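Local structure of UPF0141 protein yjdB (Campylobacter jejuni subsp. jejuni HB93-13, 4TN0) at residues 1-5 with 85-89; 6-11 with 289-295; 69-73 with 110-114; 89-95 with 113-119. The protein probably transfers phosphoethanolamine groups in the periplasm as the zinc-binding, alkaline phosphatase-like domain of EptC, an enzyme required for polymyxin resistance and motility. All blocks are in the same frame, centred on the assembly; numbering follows the deposited sequence.

Interaction 1 of 4, residues 1-5 with 85-89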
loop_
_atom_site.group_PDB
_atom_site.type_symbol
_atom_site.label_atom_id
_atom_site.label_comp_id
_atom_site.label_asym_id
_atom_site.label_seq_id
_atom_site.Cartn_x
_atom_site.Cartn_y
_atom_site.Cartn_z
ATOM N N MET A 1 -17.338 -19.619 13.235
ATOM C CA MET A 1 -17.260 -20.177 11.887
ATOM C C MET A 1 -16.172 -19.472 11.078
ATOM O O MET A 1 -16.132 -18.250 11.054
ATOM C CB MET A 1 -18.600 -19.994 11.161
ATOM C CG MET A 1 -19.844 -20.506 11.895
ATOM S SD MET A 1 -21.182 -19.260 11.965
ATOM C CE MET A 1 -20.976 -18.542 13.606
ATOM N N PHE A 2 -15.297 -20.211 10.403
ATOM C CA PHE A 2 -14.368 -19.567 9.473
ATOM C C PHE A 2 -14.798 -19.863 8.038
ATOM O O PHE A 2 -14.505 -20.930 7.509
ATOM C CB PHE A 2 -12.928 -20.023 9.691
ATOM C CG PHE A 2 -11.934 -19.306 8.811
ATOM C CD1 PHE A 2 -11.383 -19.938 7.705
ATOM C CD2 PHE A 2 -11.584 -17.988 9.063
ATOM C CE1 PHE A 2 -10.480 -19.274 6.883
ATOM C CE2 PHE A 2 -10.681 -17.320 8.252
ATOM C CZ PHE A 2 -10.129 -17.961 7.163
ATOM N N LYS A 3 -15.420 -18.884 7.392
ATOM C CA LYS A 3 -15.969 -19.049 6.055
ATOM C C LYS A 3 -14.868 -19.023 4.999
ATOM O O LYS A 3 -13.949 -18.219 5.078
ATOM C CB LYS A 3 -16.992 -17.945 5.789
ATOM C CG LYS A 3 -17.658 -17.949 4.430
ATOM C CD LYS A 3 -18.754 -16.873 4.403
ATOM C CE LYS A 3 -19.773 -17.138 3.310
ATOM N NZ LYS A 3 -20.954 -16.252 3.431
ATOM N N THR A 4 -14.959 -19.919 4.018
ATOM C CA THR A 4 -14.038 -19.917 2.889
ATOM C C THR A 4 -14.701 -19.150 1.760
ATOM O O THR A 4 -15.932 -19.067 1.704
ATOM C CB THR A 4 -13.678 -21.352 2.403
ATOM O OG1 THR A 4 -14.867 -22.053 2.008
ATOM C CG2 THR A 4 -12.968 -22.135 3.491
ATOM N N ILE A 5 -13.908 -18.564 0.873
ATOM C CA ILE A 5 -14.495 -17.826 -0.235
ATOM C C ILE A 5 -13.848 -18.231 -1.534
ATOM O O ILE A 5 -12.785 -18.855 -1.526
ATOM C CB ILE A 5 -14.364 -16.294 -0.073
ATOM C CG1 ILE A 5 -12.895 -15.869 -0.147
ATOM C CG2 ILE A 5 -15.022 -15.813 1.215
ATOM C CD1 ILE A 5 -12.739 -14.386 -0.459
ATOM N N GLU A 85 -16.918 -9.916 10.045
ATOM C CA GLU A 85 -16.724 -10.976 9.072
ATOM C C GLU A 85 -15.447 -11.699 9.433
ATOM O O GLU A 85 -14.525 -11.102 9.983
ATOM C CB GLU A 85 -16.695 -10.439 7.639
ATOM C CG GLU A 85 -15.360 -9.949 7.131
ATOM C CD GLU A 85 -15.477 -9.385 5.718
ATOM O OE1 GLU A 85 -16.550 -8.804 5.381
ATOM O OE2 GLU A 85 -14.493 -9.535 4.951
ATOM N N PHE A 86 -15.446 -13.007 9.201
ATOM C CA PHE A 86 -14.337 -13.861 9.570
ATOM C C PHE A 86 -14.193 -14.957 8.490
ATOM O O PHE A 86 -14.814 -16.029 8.569
ATOM C CB PHE A 86 -14.571 -14.458 10.958
ATOM C CG PHE A 86 -13.417 -15.278 11.473
ATOM C CD1 PHE A 86 -12.112 -14.799 11.370
ATOM C CD2 PHE A 86 -13.632 -16.502 12.085
ATOM C CE1 PHE A 86 -11.036 -15.540 11.854
ATOM C CE2 PHE A 86 -12.560 -17.252 12.576
ATOM C CZ PHE A 86 -11.261 -16.772 12.456
ATOM N N GLN A 87 -13.393 -14.659 7.471
ATOM C CA GLN A 87 -13.362 -15.454 6.254
ATOM C C GLN A 87 -12.046 -15.268 5.503
ATOM O O GLN A 87 -11.254 -14.404 5.850
ATOM C CB GLN A 87 -14.529 -15.068 5.352
ATOM C CG GLN A 87 -14.333 -13.707 4.717
ATOM C CD GLN A 87 -15.617 -13.108 4.207
ATOM O OE1 GLN A 87 -16.678 -13.254 4.821
ATOM N NE2 GLN A 87 -15.530 -12.420 3.078
ATOM N N GLU A 88 -11.836 -16.059 4.454
ATOM C CA GLU A 88 -10.620 -15.968 3.644
ATOM C C GLU A 88 -10.519 -14.605 2.962
ATOM O O GLU A 88 -11.533 -13.977 2.677
ATOM C CB GLU A 88 -10.591 -17.088 2.578
ATOM C CG GLU A 88 -10.470 -18.511 3.131
ATOM C CD GLU A 88 -10.491 -19.591 2.044
ATOM O OE1 GLU A 88 -11.337 -19.504 1.120
ATOM O OE2 GLU A 88 -9.672 -20.535 2.121
ATOM N N ASN A 89 -9.300 -14.165 2.671
ATOM C CA ASN A 89 -9.102 -12.892 1.986
ATOM C C ASN A 89 -8.375 -13.160 0.676
ATOM O O ASN A 89 -8.107 -14.304 0.350
ATOM C CB ASN A 89 -8.311 -11.889 2.870
ATOM C CG ASN A 89 -6.912 -12.415 3.281
ATOM O OD1 ASN A 89 -6.016 -12.554 2.442
ATOM N ND2 ASN A 89 -6.730 -12.702 4.571
#
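K3 and Q87 lie 4.4 Å apart at their CA atoms in a single backbone bridge, the two chains running in roughly the same direction, and K3 uses both its polar backbone atoms: K3 N donates to F86 O at 3.1 Å and K3 O accepts from E88 N. On the F86 side of this bridge the two phenylalanines meet edge-to-face. With CG anti to the backbone N (chi1 -176°), the F2 ring swings over to F86, and its CD2 stands above the centre of the F86 ring, the planes 73° apart. The far side of the F2 ring, at CE1, rests against E88 CG 3.8 Å away. E88 then reaches along T4 with an extended side chain, and its OE1 takes the backbone N-H of I5 at 2.7 Å, on the anti side and 23° out of the carboxylate plane. I5 CD1 packs on E88 O. K96, from the helix 90-96, supplies a second partner to E88 OE1 through a salt bridge and also donates to I5 O. I5 O and E88 OE1 are two acceptors 3.1 Å apart, and K96 NZ bonds to both, which probably eases their repulsion and favours an ionised E88.

Interaction 2 of 4, residues 6-11 with 289-295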
loop_
_atom_site.group_PDB
_atom_site.type_symbol
_atom_site.label_atom_id
_atom_site.label_comp_id
_atom_site.label_asym_id
_atom_site.label_seq_id
_atom_site.Cartn_x
_atom_site.Cartn_y
_atom_site.Cartn_z
ATOM N N ALA A 6 -14.468 -17.828 -2.642
ATOM C CA ALA A 6 -13.979 -18.173 -3.969
ATOM C C ALA A 6 -13.634 -19.664 -4.042
ATOM O O ALA A 6 -12.515 -20.045 -4.394
ATOM C CB ALA A 6 -12.761 -17.323 -4.316
ATOM N N ASN A 7 -14.612 -20.503 -3.724
ATOM C CA ASN A 7 -14.381 -21.937 -3.628
ATOM C C ASN A 7 -14.114 -22.582 -5.003
ATOM O O ASN A 7 -13.610 -23.693 -5.086
ATOM C CB ASN A 7 -15.570 -22.622 -2.938
ATOM C CG ASN A 7 -15.791 -22.133 -1.512
ATOM O OD1 ASN A 7 -14.858 -22.078 -0.708
ATOM N ND2 ASN A 7 -17.038 -21.825 -1.178
ATOM N N ASP A 8 -14.479 -21.872 -6.067
ATOM C CA ASP A 8 -14.283 -22.316 -7.441
ATOM C C ASP A 8 -12.992 -21.807 -8.089
ATOM O O ASP A 8 -12.910 -21.753 -9.316
ATOM C CB ASP A 8 -15.451 -21.837 -8.303
ATOM C CG ASP A 8 -15.543 -20.321 -8.336
ATOM O OD1 ASP A 8 -15.071 -19.699 -7.364
ATOM O OD2 ASP A 8 -16.064 -19.740 -9.315
ATOM N N ALA A 9 -11.984 -21.435 -7.313
ATOM C CA ALA A 9 -10.854 -20.724 -7.921
ATOM C C ALA A 9 -9.699 -21.645 -8.344
ATOM O O ALA A 9 -9.453 -22.681 -7.723
ATOM C CB ALA A 9 -10.340 -19.642 -6.961
ATOM N N TYR A 10 -8.991 -21.258 -9.403
ATOM C CA TYR A 10 -7.877 -22.069 -9.900
ATOM C C TYR A 10 -6.990 -21.294 -10.882
ATOM O O TYR A 10 -7.394 -20.258 -11.434
ATOM C CB TYR A 10 -8.393 -23.353 -10.581
ATOM C CG TYR A 10 -9.254 -23.091 -11.811
ATOM C CD1 TYR A 10 -8.673 -22.933 -13.071
ATOM C CD2 TYR A 10 -10.643 -23.036 -11.720
ATOM C CE1 TYR A 10 -9.447 -22.688 -14.200
ATOM C CE2 TYR A 10 -11.433 -22.799 -12.849
ATOM C CZ TYR A 10 -10.826 -22.626 -14.091
ATOM O OH TYR A 10 -11.589 -22.381 -15.222
ATOM N N ARG A 11 -5.764 -21.784 -11.054
ATOM C CA ARG A 11 -4.871 -21.334 -12.126
ATOM C C ARG A 11 -4.359 -22.508 -12.983
ATOM O O ARG A 11 -4.190 -22.381 -14.201
ATOM C CB ARG A 11 -3.717 -20.523 -11.526
ATOM C CG ARG A 11 -4.189 -19.210 -10.896
ATOM C CD ARG A 11 -3.115 -18.463 -10.079
ATOM N NE ARG A 11 -1.764 -18.534 -10.611
ATOM C CZ ARG A 11 -0.857 -19.392 -10.158
ATOM N NH1 ARG A 11 -1.190 -20.236 -9.189
ATOM N NH2 ARG A 11 0.361 -19.418 -10.673
ATOM N N PHE A 289 -2.561 -12.705 -10.948
ATOM C CA PHE A 289 -2.037 -14.058 -11.082
ATOM C C PHE A 289 -3.008 -14.925 -11.885
ATOM O O PHE A 289 -2.919 -16.149 -11.863
ATOM C CB PHE A 289 -1.760 -14.655 -9.704
ATOM C CG PHE A 289 -0.669 -13.947 -8.978
ATOM C CD1 PHE A 289 0.645 -14.362 -9.100
ATOM C CD2 PHE A 289 -0.946 -12.825 -8.212
ATOM C CE1 PHE A 289 1.661 -13.690 -8.448
ATOM C CE2 PHE A 289 0.066 -12.155 -7.560
ATOM C CZ PHE A 289 1.369 -12.585 -7.679
ATOM N N ASN A 290 -3.875 -14.257 -12.650
ATOM C CA ASN A 290 -4.859 -14.904 -13.523
ATOM C C ASN A 290 -5.741 -15.934 -12.822
ATOM O O ASN A 290 -5.981 -17.014 -13.365
ATOM C CB ASN A 290 -4.151 -15.581 -14.707
ATOM C CG ASN A 290 -3.352 -14.604 -15.547
ATOM O OD1 ASN A 290 -2.117 -14.663 -15.593
ATOM N ND2 ASN A 290 -4.052 -13.675 -16.192
ATOM N N VAL A 291 -6.205 -15.622 -11.614
ATOM C CA VAL A 291 -7.057 -16.566 -10.892
ATOM C C VAL A 291 -8.445 -16.607 -11.530
ATOM O O VAL A 291 -9.111 -15.573 -11.672
ATOM C CB VAL A 291 -7.182 -16.214 -9.385
ATOM C CG1 VAL A 291 -8.205 -17.115 -8.712
ATOM C CG2 VAL A 291 -5.838 -16.370 -8.689
ATOM N N LYS A 292 -8.878 -17.803 -11.919
ATOM C CA LYS A 292 -10.177 -17.945 -12.555
ATOM C C LYS A 292 -11.207 -18.259 -11.476
ATOM O O LYS A 292 -11.077 -19.241 -10.753
ATOM C CB LYS A 292 -10.150 -19.037 -13.639
ATOM C CG LYS A 292 -9.241 -18.725 -14.837
ATOM C CD LYS A 292 -9.723 -17.483 -15.605
ATOM C CE LYS A 292 -8.807 -17.086 -16.779
ATOM N NZ LYS A 292 -8.780 -18.053 -17.922
ATOM N N THR A 293 -12.211 -17.396 -11.364
ATOM C CA THR A 293 -13.241 -17.529 -10.342
ATOM C C THR A 293 -14.351 -16.531 -10.622
ATOM O O THR A 293 -14.127 -15.511 -11.272
ATOM C CB THR A 293 -12.687 -17.299 -8.896
ATOM O OG1 THR A 293 -13.770 -17.299 -7.954
ATOM C CG2 THR A 293 -11.932 -15.966 -8.791
ATOM N N SER A 294 -15.552 -16.838 -10.148
ATOM C CA SER A 294 -16.711 -15.979 -10.384
ATOM C C SER A 294 -16.693 -14.714 -9.521
ATOM O O SER A 294 -17.360 -13.725 -9.847
ATOM C CB SER A 294 -18.002 -16.753 -10.142
ATOM O OG SER A 294 -18.067 -17.201 -8.805
ATOM N N VAL A 295 -15.935 -14.728 -8.428
ATOM C CA VAL A 295 -15.901 -13.554 -7.556
ATOM C C VAL A 295 -14.951 -12.499 -8.115
ATOM O O VAL A 295 -14.932 -11.353 -7.641
ATOM C CB VAL A 295 -15.488 -13.900 -6.126
ATOM C CG1 VAL A 295 -16.431 -14.929 -5.535
ATOM C CG2 VAL A 295 -14.047 -14.367 -6.084
#
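D8 grips the 289-295 segment by its carboxylate, while A9, Y10 and R11 run antiparallel to T293, K292 and V291. The R11 side chain can be followed outward. Its CB leads to CG, which lies 3.5 Å from F289 O and a little farther from N290 O. CD touches V291 CG2 at 3.7 Å. The bend at chi3 (37°) turns the chain so that F289 O lies at the edge of the guanidinium, near its plane; CD and NE both crowd that oxygen, and the short approach of CD makes the detail here doubtful. At the tip, NH1 makes a weak hydrogen bond to T97 O, beyond the helix 90-96. Next to R11, Y10 forms the antiparallel hydrogen-bonded pair with K292: K292 N donates to Y10 O at 2.9 Å, almost straight, and Y10 N returns a bond to K292 O. The Y10 ring comes back over K292, whose CB sits over one face, offset toward the rim, in a CH-pi contact. A9 CB touches V291 CG1, and A6 CB touches V295 CG2 at 3.7 Å; V93 of helix 90-96 lies against A6 and V291. A type I turn from A6 to A9 brings D8 round to T293 and S294. Its OD1 accepts from T293 OG1 at 2.8 Å on the syn side; OD2 accepts from S294 N at 3.1 Å and, weakly, from S294 OG. Three donors thus share one carboxylate at the surface, which would be expected to stabilise its negative charge while tying the N-terminal segment to the chain after helix 281-288.

Interaction 3 of 4, residues 69-73 with 110-114; sequences LPCMF and GCKGV
V114 points its two methyls at different parts of the 69-73 helix. CG1, anti to the backbone N (chi1 176°), stands over one face of the F73 ring in a CH-pi contact, 3.8 Å from the centroid and displaced toward the rim at CG, and the two side chains cross at about a right angle. CG2 faces the preceding turn of the helix, 3.9 Å from L69 O and close to P70 CA. L69 O lies in the F73 ring plane at an edge. L69 also points to the turn that carries V114: its CG touches V114 CG2, and its CD2 lies 3.6 Å from C111 O and near K112 CG. P70 CG is 3.8 Å from the backbone K112 O and slightly farther from K112 CB, the two side chains crossing at a slant, while the lysine chain bends off so that NZ bonds to G109 O. No hydrogen bond crosses between the segments, so the join is one of apolar side chains against methyls and carbonyl oxygens. The facing segment is a type I' turn from C111 to V114, closed by V114 N to C111 O at 3.0 Å, and K112 and G113 both have the positive phi that such a turn requires. Disulfides join C111 to C115, just past the turn, and C71 of the helix to C61. The K112 side chain is about 7 Å from the bound zinc ion. F73 packs on L22 and V24 of strand 18-24, W103 of strand 100-105 touches F73 and V114, and so does M91 of helix 90-96.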
loop_
_atom_site.group_PDB
_atom_site.type_symbol
_atom_site.label_atom_id
_atom_site.label_comp_id
_atom_site.label_asym_id
_atom_site.label_seq_id
_atom_site.Cartn_x
_atom_site.Cartn_y
_atom_site.Cartn_z
ATOM N N LEU A 69 -7.104 -2.235 6.781
ATOM C CA LEU A 69 -6.239 -3.330 6.365
ATOM C C LEU A 69 -7.054 -4.614 6.042
ATOM O O LEU A 69 -6.889 -5.167 4.961
ATOM C CB LEU A 69 -5.145 -3.562 7.413
ATOM C CG LEU A 69 -4.023 -4.546 7.082
ATOM C CD1 LEU A 69 -3.457 -4.372 5.667
ATOM C CD2 LEU A 69 -2.913 -4.464 8.137
ATOM N N PRO A 70 -7.937 -5.077 6.950
ATOM C CA PRO A 70 -8.740 -6.257 6.579
ATOM C C PRO A 70 -9.679 -5.989 5.391
ATOM O O PRO A 70 -9.783 -6.812 4.507
ATOM C CB PRO A 70 -9.561 -6.553 7.847
ATOM C CG PRO A 70 -8.831 -5.877 8.954
ATOM C CD PRO A 70 -8.216 -4.647 8.337
ATOM N N CYS A 71 -10.330 -4.836 5.364
ATOM C CA CYS A 71 -11.272 -4.532 4.306
ATOM C C CYS A 71 -10.656 -4.529 2.907
ATOM O O CYS A 71 -11.228 -5.114 1.964
ATOM C CB CYS A 71 -11.924 -3.175 4.570
ATOM S SG CYS A 71 -13.073 -2.681 3.316
ATOM N N MET A 72 -9.478 -3.921 2.770
ATOM C CA MET A 72 -8.874 -3.794 1.439
ATOM C C MET A 72 -8.537 -5.198 0.884
ATOM O O MET A 72 -8.556 -5.406 -0.319
ATOM C CB MET A 72 -7.624 -2.878 1.458
ATOM C CG MET A 72 -6.323 -3.505 1.955
ATOM S SD MET A 72 -4.845 -2.455 1.707
ATOM C CE MET A 72 -4.942 -1.293 3.091
ATOM N N PHE A 73 -8.237 -6.142 1.774
ATOM C CA PHE A 73 -7.876 -7.499 1.390
ATOM C C PHE A 73 -9.107 -8.421 1.322
ATOM O O PHE A 73 -9.035 -9.559 0.821
ATOM C CB PHE A 73 -6.855 -8.075 2.373
ATOM C CG PHE A 73 -5.427 -7.680 2.089
ATOM C CD1 PHE A 73 -4.837 -6.607 2.755
ATOM C CD2 PHE A 73 -4.667 -8.384 1.162
ATOM C CE1 PHE A 73 -3.516 -6.244 2.499
ATOM C CE2 PHE A 73 -3.352 -8.027 0.899
ATOM C CZ PHE A 73 -2.771 -6.960 1.574
ATOM N N GLY A 110 0.712 -4.933 13.461
ATOM C CA GLY A 110 0.581 -6.256 12.880
ATOM C C GLY A 110 -0.200 -6.300 11.576
ATOM O O GLY A 110 -0.452 -5.265 10.960
ATOM N N CYS A 111 -0.561 -7.497 11.129
ATOM C CA CYS A 111 -1.252 -7.622 9.851
ATOM C C CYS A 111 -2.781 -7.625 10.020
ATOM O O CYS A 111 -3.513 -7.901 9.059
ATOM C CB CYS A 111 -0.794 -8.892 9.109
ATOM S SG CYS A 111 -1.133 -10.429 9.979
ATOM N N LYS A 112 -3.245 -7.357 11.245
ATOM C CA LYS A 112 -4.678 -7.357 11.578
ATOM C C LYS A 112 -5.410 -8.574 11.018
ATOM O O LYS A 112 -6.525 -8.456 10.514
ATOM C CB LYS A 112 -5.361 -6.079 11.076
ATOM C CG LYS A 112 -4.770 -4.771 11.590
ATOM C CD LYS A 112 -5.302 -4.447 12.979
ATOM C CE LYS A 112 -4.686 -3.188 13.581
ATOM N NZ LYS A 112 -3.901 -3.569 14.772
ATOM N N GLY A 113 -4.769 -9.737 11.101
ATOM C CA GLY A 113 -5.391 -10.999 10.719
ATOM C C GLY A 113 -5.355 -11.380 9.248
ATOM O O GLY A 113 -5.877 -12.432 8.870
ATOM N N VAL A 114 -4.749 -10.542 8.415
ATOM C CA VAL A 114 -4.716 -10.805 6.980
ATOM C C VAL A 114 -3.712 -11.912 6.619
ATOM O O VAL A 114 -3.988 -12.756 5.763
ATOM C CB VAL A 114 -4.374 -9.531 6.201
ATOM C CG1 VAL A 114 -4.239 -9.830 4.722
ATOM C CG2 VAL A 114 -5.462 -8.484 6.417
#

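Interaction 4 of 4, residues 89-95 with 113-119; sequences NAMDVLY and GVCDRLA
At the N-terminus of helix 90-96, N-cap N89 donates to V114 O and R117 donates to D92; N89 ND2 and R117 NH1, both donors, lie near each other without bonding. The N89 bond runs from ND2 to V114 O at 3.0 Å with an N-H...O angle of 151°, and falls in the carbonyl plane on a lone pair. The other end of that amide, OD1, accepts from M91 N at 2.7 Å and more weakly from D92 N. N89 has CG between its backbone N and carbonyl carbon (chi1 59°), which turns OD1 onto these helix amides. In return N89 N donates to D92 OD2 at 2.7 Å, through the anti lone pair. This is a capping box, closing the N-terminus of helix 90-96 with side chains from N89 and D92. The same D92 OD2 also takes R117 NH1 at 2.7 Å on its syn lone pair, while R117 NE donates to D92 OD1 at 2.9 Å from above the carboxylate plane, so the guanidinium grips the carboxylate side-on in a two-nitrogen salt bridge. Both oxygens are therefore satisfied, OD2 twice, and the helix end and R117 together probably keep D92 ionised. F2 packs against R117 from outside. Farther along the helix the contact is apolar: M91 CE meets L118 CD1 at 3.9 Å, L118 CD2 lies near Y95 CB, and Y95 CE1 touches A119 CB at 4.1 Å.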
loop_
_atom_site.group_PDB
_atom_site.type_symbol
_atom_site.label_atom_id
_atom_site.label_comp_id
_atom_site.label_asym_id
_atom_site.label_seq_id
_atom_site.Cartn_x
_atom_site.Cartn_y
_atom_site.Cartn_z
ATOM N N ASN A 89 -9.300 -14.165 2.671
ATOM C CA ASN A 89 -9.102 -12.892 1.986
ATOM C C ASN A 89 -8.375 -13.160 0.676
ATOM O O ASN A 89 -8.107 -14.304 0.350
ATOM C CB ASN A 89 -8.311 -11.889 2.870
ATOM C CG ASN A 89 -6.912 -12.415 3.281
ATOM O OD1 ASN A 89 -6.016 -12.554 2.442
ATOM N ND2 ASN A 89 -6.730 -12.702 4.571
ATOM N N ALA A 90 -8.052 -12.112 -0.072
ATOM C CA ALA A 90 -7.326 -12.268 -1.332
ATOM C C ALA A 90 -6.034 -13.099 -1.197
ATOM O O ALA A 90 -5.694 -13.865 -2.091
ATOM C CB ALA A 90 -7.002 -10.910 -1.908
ATOM N N MET A 91 -5.317 -12.956 -0.086
ATOM C CA MET A 91 -4.068 -13.692 0.097
ATOM C C MET A 91 -4.310 -15.204 0.241
ATOM O O MET A 91 -3.496 -16.013 -0.177
ATOM C CB MET A 91 -3.299 -13.174 1.328
ATOM C CG MET A 91 -2.928 -11.705 1.280
ATOM S SD MET A 91 -1.847 -11.279 -0.085
ATOM C CE MET A 91 -0.457 -12.361 0.272
ATOM N N ASP A 92 -5.389 -15.571 0.914
ATOM C CA ASP A 92 -5.753 -16.970 1.061
ATOM C C ASP A 92 -6.093 -17.560 -0.310
ATOM O O ASP A 92 -5.779 -18.704 -0.602
ATOM C CB ASP A 92 -6.958 -17.128 1.992
ATOM C CG ASP A 92 -6.674 -16.668 3.392
ATOM O OD1 ASP A 92 -5.684 -17.144 4.006
ATOM O OD2 ASP A 92 -7.448 -15.798 3.860
ATOM N N VAL A 93 -6.788 -16.783 -1.132
ATOM C CA VAL A 93 -7.133 -17.240 -2.466
ATOM C C VAL A 93 -5.889 -17.466 -3.309
ATOM O O VAL A 93 -5.780 -18.493 -3.971
ATOM C CB VAL A 93 -8.075 -16.263 -3.179
ATOM C CG1 VAL A 93 -8.369 -16.751 -4.597
ATOM C CG2 VAL A 93 -9.353 -16.133 -2.384
ATOM N N LEU A 94 -4.926 -16.551 -3.250
ATOM C CA LEU A 94 -3.696 -16.746 -4.021
ATOM C C LEU A 94 -2.902 -17.934 -3.497
ATOM O O LEU A 94 -2.318 -18.679 -4.280
ATOM C CB LEU A 94 -2.826 -15.504 -3.989
ATOM C CG LEU A 94 -3.403 -14.210 -4.538
ATOM C CD1 LEU A 94 -2.431 -13.077 -4.227
ATOM C CD2 LEU A 94 -3.630 -14.324 -6.016
ATOM N N TYR A 95 -2.902 -18.130 -2.180
ATOM C CA TYR A 95 -2.152 -19.232 -1.578
ATOM C C TYR A 95 -2.732 -20.592 -1.928
ATOM O O TYR A 95 -2.001 -21.517 -2.272
ATOM C CB TYR A 95 -2.118 -19.098 -0.056
ATOM C CG TYR A 95 -1.469 -20.263 0.682
ATOM C CD1 TYR A 95 -0.122 -20.236 1.030
ATOM C CD2 TYR A 95 -2.217 -21.388 1.044
ATOM C CE1 TYR A 95 0.466 -21.295 1.714
ATOM C CE2 TYR A 95 -1.644 -22.445 1.721
ATOM C CZ TYR A 95 -0.301 -22.396 2.055
ATOM O OH TYR A 95 0.270 -23.452 2.731
ATOM N N GLY A 113 -4.769 -9.737 11.101
ATOM C CA GLY A 113 -5.391 -10.999 10.719
ATOM C C GLY A 113 -5.355 -11.380 9.248
ATOM O O GLY A 113 -5.877 -12.432 8.870
ATOM N N VAL A 114 -4.749 -10.542 8.415
ATOM C CA VAL A 114 -4.716 -10.805 6.980
ATOM C C VAL A 114 -3.712 -11.912 6.619
ATOM O O VAL A 114 -3.988 -12.756 5.763
ATOM C CB VAL A 114 -4.374 -9.531 6.201
ATOM C CG1 VAL A 114 -4.239 -9.830 4.722
ATOM C CG2 VAL A 114 -5.462 -8.484 6.417
ATOM N N CYS A 115 -2.564 -11.911 7.301
ATOM C CA CYS A 115 -1.417 -12.763 6.973
ATOM C C CYS A 115 -1.392 -14.063 7.779
ATOM O O CYS A 115 -0.481 -14.885 7.631
ATOM C CB CYS A 115 -0.101 -12.011 7.250
ATOM S SG CYS A 115 0.184 -11.719 9.040
ATOM N N ASP A 116 -2.390 -14.233 8.637
ATOM C CA ASP A 116 -2.386 -15.294 9.640
ATOM C C ASP A 116 -2.212 -16.719 9.099
ATOM O O ASP A 116 -1.610 -17.570 9.752
ATOM C CB ASP A 116 -3.675 -15.203 10.453
ATOM C CG ASP A 116 -3.672 -14.014 11.405
ATOM O OD1 ASP A 116 -2.741 -13.180 11.327
ATOM O OD2 ASP A 116 -4.601 -13.915 12.230
ATOM N N ARG A 117 -2.750 -16.979 7.915
ATOM C CA ARG A 117 -2.752 -18.328 7.386
ATOM C C ARG A 117 -1.727 -18.485 6.265
ATOM O O ARG A 117 -1.789 -19.434 5.487
ATOM C CB ARG A 117 -4.150 -18.698 6.897
ATOM C CG ARG A 117 -5.177 -18.864 8.007
ATOM C CD ARG A 117 -6.580 -18.763 7.428
ATOM N NE ARG A 117 -6.693 -17.523 6.677
ATOM C CZ ARG A 117 -6.979 -16.349 7.246
ATOM N NH1 ARG A 117 -7.051 -15.245 6.514
ATOM N NH2 ARG A 117 -7.189 -16.280 8.556
ATOM N N LEU A 118 -0.763 -17.573 6.210
ATOM C CA LEU A 118 0.308 -17.699 5.240
ATOM C C LEU A 118 1.421 -18.526 5.856
ATOM O O LEU A 118 1.584 -18.552 7.080
ATOM C CB LEU A 118 0.842 -16.341 4.808
ATOM C CG LEU A 118 -0.136 -15.525 3.969
ATOM C CD1 LEU A 118 0.498 -14.215 3.523
ATOM C CD2 LEU A 118 -0.653 -16.309 2.788
ATOM N N ALA A 119 2.177 -19.211 5.003
ATOM C CA ALA A 119 3.230 -20.074 5.490
ATOM C C ALA A 119 4.448 -19.228 5.811
ATOM O O ALA A 119 4.983 -19.304 6.920
ATOM C CB ALA A 119 3.565 -21.145 4.466
#

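How the interactions relate
Interactions 1 and 2 are borne by adjoining stretches of the N-terminal segment near the surface; backbone bridges and carboxylates dominate there, with aromatic and small apolar side chains beside them. Interactions 3 and 4 lie deeper, sharing G113 and V114. Interaction 3 has no hydrogen bond across it and rests on apolar side chains against the helix 68-73, whereas interaction 4 adds a buried capping box with a salt bridge to the partly exposed R117 at the helix 90-96. That helix links most of the set: V93 and L94 pack against residues of interaction 2, F73 O meets A90 N, and N89 belongs to both interactions 1 and 4. Interactions 2 and 3 do not touch, their nearest atoms being about 10 Å apart.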